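Pyruvate-formate lyase-activating enzyme (Bacteroides vulgatus ATCC 8482, PDB 3CAN) is probably a radical SAM superfamily protein of the activating-enzyme kind, modelled here as a domain with a six-stranded parallel sheet flanked by helices. Local coordinates at residues S67-H70 against Q71-D75; V76-E79 against L80-N84. All blocks are in the same frame, centred on the assembly; numbering follows the deposited sequence.

Interaction 1 of 2, residues S67-H70 against Q71-D75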
loop_
_atom_site.group_PDB
_atom_site.type_symbol
_atom_site.label_atom_id
_atom_site.label_comp_id
_atom_site.label_asym_id
_atom_site.label_seq_id
_atom_site.Cartn_x
_atom_site.Cartn_y
_atom_site.Cartn_z
ATOM N N SER A 67 -20.001 -14.445 4.864
ATOM C CA SER A 67 -19.311 -15.311 3.889
ATOM C C SER A 67 -19.908 -15.228 2.480
ATOM O O SER A 67 -19.204 -15.405 1.491
ATOM C CB SER A 67 -19.287 -16.765 4.351
ATOM O OG SER A 67 -18.298 -17.499 3.646
ATOM N N THR A 68 -21.200 -14.934 2.401
ATOM C CA THR A 68 -21.882 -14.776 1.114
ATOM C C THR A 68 -21.404 -13.509 0.404
ATOM O O THR A 68 -21.090 -13.543 -0.804
ATOM C CB THR A 68 -23.393 -14.788 1.306
ATOM O OG1 THR A 68 -23.767 -16.038 1.903
ATOM C CG2 THR A 68 -24.123 -14.620 -0.047
ATOM N N VAL A 69 -21.290 -12.409 1.146
ATOM C CA VAL A 69 -20.678 -11.188 0.592
ATOM C C VAL A 69 -19.247 -11.497 0.144
ATOM O O VAL A 69 -18.823 -11.139 -0.962
ATOM C CB VAL A 69 -20.675 -10.019 1.602
ATOM C CG1 VAL A 69 -19.858 -8.826 1.059
ATOM C CG2 VAL A 69 -22.096 -9.593 1.936
ATOM N N HIS A 70 -18.500 -12.183 0.997
ATOM C CA HIS A 70 -17.104 -12.515 0.694
ATOM C C HIS A 70 -16.978 -13.368 -0.573
ATOM O O HIS A 70 -16.100 -13.122 -1.407
ATOM C CB HIS A 70 -16.466 -13.219 1.892
ATOM C CG HIS A 70 -14.969 -13.225 1.869
ATOM N ND1 HIS A 70 -14.210 -12.359 2.627
ATOM C CD2 HIS A 70 -14.092 -13.992 1.186
ATOM C CE1 HIS A 70 -12.928 -12.598 2.408
ATOM N NE2 HIS A 70 -12.829 -13.581 1.533
ATOM N N GLN A 71 -17.859 -14.355 -0.727
ATOM C CA GLN A 71 -17.850 -15.229 -1.910
ATOM C C GLN A 71 -18.185 -14.454 -3.180
ATOM O O GLN A 71 -17.601 -14.692 -4.237
ATOM C CB GLN A 71 -18.841 -16.383 -1.733
ATOM C CG GLN A 71 -19.037 -17.255 -2.972
ATOM C CD GLN A 71 -17.803 -18.044 -3.362
ATOM O OE1 GLN A 71 -17.091 -18.563 -2.505
ATOM N NE2 GLN A 71 -17.558 -18.166 -4.672
ATOM N N THR A 72 -19.125 -13.524 -3.065
ATOM C CA THR A 72 -19.558 -12.714 -4.194
ATOM C C THR A 72 -18.452 -11.821 -4.734
ATOM O O THR A 72 -18.290 -11.693 -5.950
ATOM C CB THR A 72 -20.758 -11.839 -3.799
ATOM O OG1 THR A 72 -21.894 -12.683 -3.601
ATOM C CG2 THR A 72 -21.072 -10.812 -4.877
ATOM N N PHE A 73 -17.693 -11.211 -3.829
ATOM C CA PHE A 73 -16.682 -10.222 -4.194
ATOM C C PHE A 73 -15.264 -10.793 -4.242
ATOM O O PHE A 73 -14.374 -10.185 -4.832
ATOM C CB PHE A 73 -16.749 -9.029 -3.234
ATOM C CG PHE A 73 -17.980 -8.180 -3.415
ATOM C CD1 PHE A 73 -17.914 -6.970 -4.091
ATOM C CD2 PHE A 73 -19.210 -8.602 -2.927
ATOM C CE1 PHE A 73 -19.052 -6.192 -4.265
ATOM C CE2 PHE A 73 -20.351 -7.833 -3.099
ATOM C CZ PHE A 73 -20.274 -6.627 -3.769
ATOM N N CYS A 74 -15.048 -11.956 -3.633
ATOM C CA CYS A 74 -13.709 -12.557 -3.578
ATOM C C CYS A 74 -13.620 -13.936 -4.201
ATOM O O CYS A 74 -12.528 -14.493 -4.292
ATOM C CB CYS A 74 -13.229 -12.655 -2.138
ATOM S SG CYS A 74 -13.462 -11.147 -1.241
ATOM N N ASP A 75 -14.752 -14.492 -4.620
ATOM C CA ASP A 75 -14.789 -15.835 -5.206
ATOM C C ASP A 75 -14.301 -16.896 -4.222
ATOM O O ASP A 75 -13.883 -17.983 -4.627
ATOM C CB ASP A 75 -13.970 -15.896 -6.510
ATOM C CG ASP A 75 -14.701 -15.294 -7.692
ATOM O OD1 ASP A 75 -15.874 -15.658 -7.905
ATOM O OD2 ASP A 75 -14.098 -14.470 -8.411
#

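Interaction 2 of 2, residues V76-E79 against L80-N84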
loop_
_atom_site.group_PDB
_atom_site.type_symbol
_atom_site.label_atom_id
_atom_site.label_comp_id
_atom_site.label_asym_id
_atom_site.label_seq_id
_atom_site.Cartn_x
_atom_site.Cartn_y
_atom_site.Cartn_z
ATOM N N VAL A 76 -14.356 -16.580 -2.935
ATOM C CA VAL A 76 -13.970 -17.538 -1.916
ATOM C C VAL A 76 -14.760 -17.241 -0.651
ATOM O O VAL A 76 -15.056 -16.078 -0.355
ATOM C CB VAL A 76 -12.443 -17.495 -1.653
ATOM C CG1 VAL A 76 -12.029 -16.138 -1.101
ATOM C CG2 VAL A 76 -12.023 -18.616 -0.710
ATOM N N PRO A 77 -15.158 -18.289 0.093
ATOM C CA PRO A 77 -15.786 -18.009 1.387
ATOM C C PRO A 77 -14.779 -17.455 2.393
ATOM O O PRO A 77 -13.576 -17.505 2.147
ATOM C CB PRO A 77 -16.296 -19.382 1.825
ATOM C CG PRO A 77 -15.363 -20.344 1.164
ATOM C CD PRO A 77 -15.101 -19.735 -0.179
ATOM N N ASN A 78 -15.259 -16.931 3.515
ATOM C CA ASN A 78 -14.366 -16.325 4.502
ATOM C C ASN A 78 -13.902 -17.265 5.616
ATOM O O ASN A 78 -13.107 -16.863 6.475
ATOM C CB ASN A 78 -14.970 -15.035 5.087
ATOM C CG ASN A 78 -16.171 -15.286 5.969
ATOM O OD1 ASN A 78 -16.587 -16.434 6.209
ATOM N ND2 ASN A 78 -16.746 -14.206 6.463
ATOM N N GLU A 79 -14.368 -18.515 5.606
ATOM C CA GLU A 79 -14.033 -19.447 6.679
ATOM C C GLU A 79 -12.509 -19.573 6.890
ATOM O O GLU A 79 -12.006 -19.497 8.026
ATOM C CB GLU A 79 -14.685 -20.810 6.415
ATOM C CG GLU A 79 -16.190 -20.878 6.811
ATOM C CD GLU A 79 -17.179 -20.239 5.815
ATOM O OE1 GLU A 79 -16.773 -19.555 4.872
ATOM O OE2 GLU A 79 -18.401 -20.432 5.982
ATOM N N LEU A 80 -11.770 -19.735 5.791
ATOM C CA LEU A 80 -10.320 -19.839 5.856
ATOM C C LEU A 80 -9.661 -18.539 6.308
ATOM O O LEU A 80 -8.679 -18.560 7.044
ATOM C CB LEU A 80 -9.763 -20.216 4.481
ATOM C CG LEU A 80 -8.242 -20.278 4.370
ATOM C CD1 LEU A 80 -7.697 -21.329 5.317
ATOM C CD2 LEU A 80 -7.837 -20.576 2.937
ATOM N N ILE A 81 -10.184 -17.410 5.846
ATOM C CA ILE A 81 -9.638 -16.103 6.217
ATOM C C ILE A 81 -9.706 -15.950 7.742
ATOM O O ILE A 81 -8.731 -15.558 8.378
ATOM C CB ILE A 81 -10.396 -14.931 5.518
ATOM C CG1 ILE A 81 -9.980 -14.801 4.053
ATOM C CG2 ILE A 81 -10.099 -13.587 6.198
ATOM C CD1 ILE A 81 -10.352 -15.922 3.187
ATOM N N LEU A 82 -10.852 -16.299 8.319
ATOM C CA LEU A 82 -11.025 -16.177 9.762
ATOM C C LEU A 82 -10.120 -17.142 10.527
ATOM O O LEU A 82 -9.563 -16.790 11.557
ATOM C CB LEU A 82 -12.493 -16.381 10.141
ATOM C CG LEU A 82 -13.456 -15.351 9.532
ATOM C CD1 LEU A 82 -14.901 -15.628 9.971
ATOM C CD2 LEU A 82 -13.046 -13.931 9.894
ATOM N N LYS A 83 -9.991 -18.361 10.029
ATOM C CA LYS A 83 -9.074 -19.341 10.616
ATOM C C LYS A 83 -7.634 -18.826 10.630
ATOM O O LYS A 83 -6.930 -18.941 11.641
ATOM C CB LYS A 83 -9.153 -20.647 9.823
ATOM C CG LYS A 83 -8.278 -21.740 10.368
ATOM C CD LYS A 83 -8.531 -23.079 9.695
ATOM C CE LYS A 83 -9.858 -23.695 10.121
ATOM N NZ LYS A 83 -10.992 -23.267 9.259
ATOM N N ASN A 84 -7.206 -18.239 9.520
ATOM C CA ASN A 84 -5.836 -17.710 9.405
ATOM C C ASN A 84 -5.555 -16.549 10.350
ATOM O O ASN A 84 -4.456 -16.442 10.915
ATOM C CB ASN A 84 -5.550 -17.263 7.969
ATOM C CG ASN A 84 -5.286 -18.428 7.034
ATOM O OD1 ASN A 84 -5.104 -19.570 7.484
ATOM N ND2 ASN A 84 -5.322 -18.163 5.720
#

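Interaction 1 of 2, residues S67-H70 against Q71-D75
Cys74 sets its sulfur over one face of the His70 ring, one helical turn further along. SG lies 3.8 Å from the centroid of the His70 ring and only 11° off the ring normal. This is a sulfur-aromatic contact, made over the centre of the ring. The ring is carried there because CG of His70 is anti to the backbone N (chi1 -162°). The backbones of the two residues are bonded as well: Cys74 N donates to His70 O at 2.7 Å. That bond is short but bent, with an N-H...O angle of 133°.

On another side of the helix, Val69 and Phe73 meet through CG1 of Val69 and CD2 of Phe73, 4.0 Å apart. Val69 O approaches the edge of the Phe73 ring in its plane, 3.2 Å from CD2 of Phe73. The same oxygen accepts the Phe73 N-H at 3.1 Å.

All of this lies on the short helix 67-74, an i to i+4 arrangement at the surface of a probable radical SAM fold. Gln71 N to Ser67 O (2.8 Å) and Thr72 N to Thr68 O (3.0 Å) are two further backbone bonds of the same kind. Asp75 leaves the helix with positive phi, and its N reaches Gln71 O by a weak bond. Before the helix, Asp66 OD1 accepts the N-H of Val69. Farther out, Phe73 touches Val105 and Cys74 touches Lys63, both in loops.

Interaction 2 of 2, residues V76-E79 against L80-N84
Leu82 packs its branch point against the carbonyl oxygen of Asn78 while its backbone N-H bonds to that same oxygen. The bond from Leu82 N to Asn78 O is 3.0 Å long and nearly straight, at 165°. Leu82 CG stands beside its own backbone N (chi1 -62°), and this brings CG to 3.4 Å from Asn78 O. The leucine chain then extends, and its CD1 comes 4.2 Å from Asn78 OD1. The amide of Asn78 is held from elsewhere: ND2 donates to Ser64 O.

Ile81 turns back toward the preceding loop. Its CG1 also lies beside the backbone N, and the bend at chi2 (66°) folds CD1 toward Pro77 O, 3.7 Å away. Ile81 is buried, and its side chain also touches Thr40.

Lys83 N donates to Glu79 O at 3.1 Å, the next bond of the opening turn. The Lys83 chain starts out extended and bends at chi3 and chi4. Its NZ thereby comes back to 4.1 Å from Glu79 O, too far for a bond. Glu79 OE1 is hydrogen-bonded to Ser67 OG in helix 67-74.

These residues form the start of helix 79-90 and the linker leading into it. Val76 and Asn78 rest on His70 of helix 67-74. Leu82 touches Leu62, just beyond strand 57-61, and Asn84 ND2 bonds to Thr40 O and Leu42 O in the loop between strand 35-38 and helix 45-53.

After strand 57-61 the chain enters helix 67-74, where interaction 1 lies. Asp75 ends that contact, and interaction 2 opens at Val76. The two are in series and neither nests nor crosses. Interaction 1 stays on one short helix and its end, and interaction 2 runs from the linker into the first turns of the next, so neither closes a long loop. The loop between the helices is instead closed from interaction 1 to interaction 2: Ser67 OG probably bonds to Asn78 N at 3.1 Å. This joins the first turn of helix 67-74 to the start of helix 79-90. From there the chain runs on to strand 95-101, next to strand 57-61 in the parallel sheet.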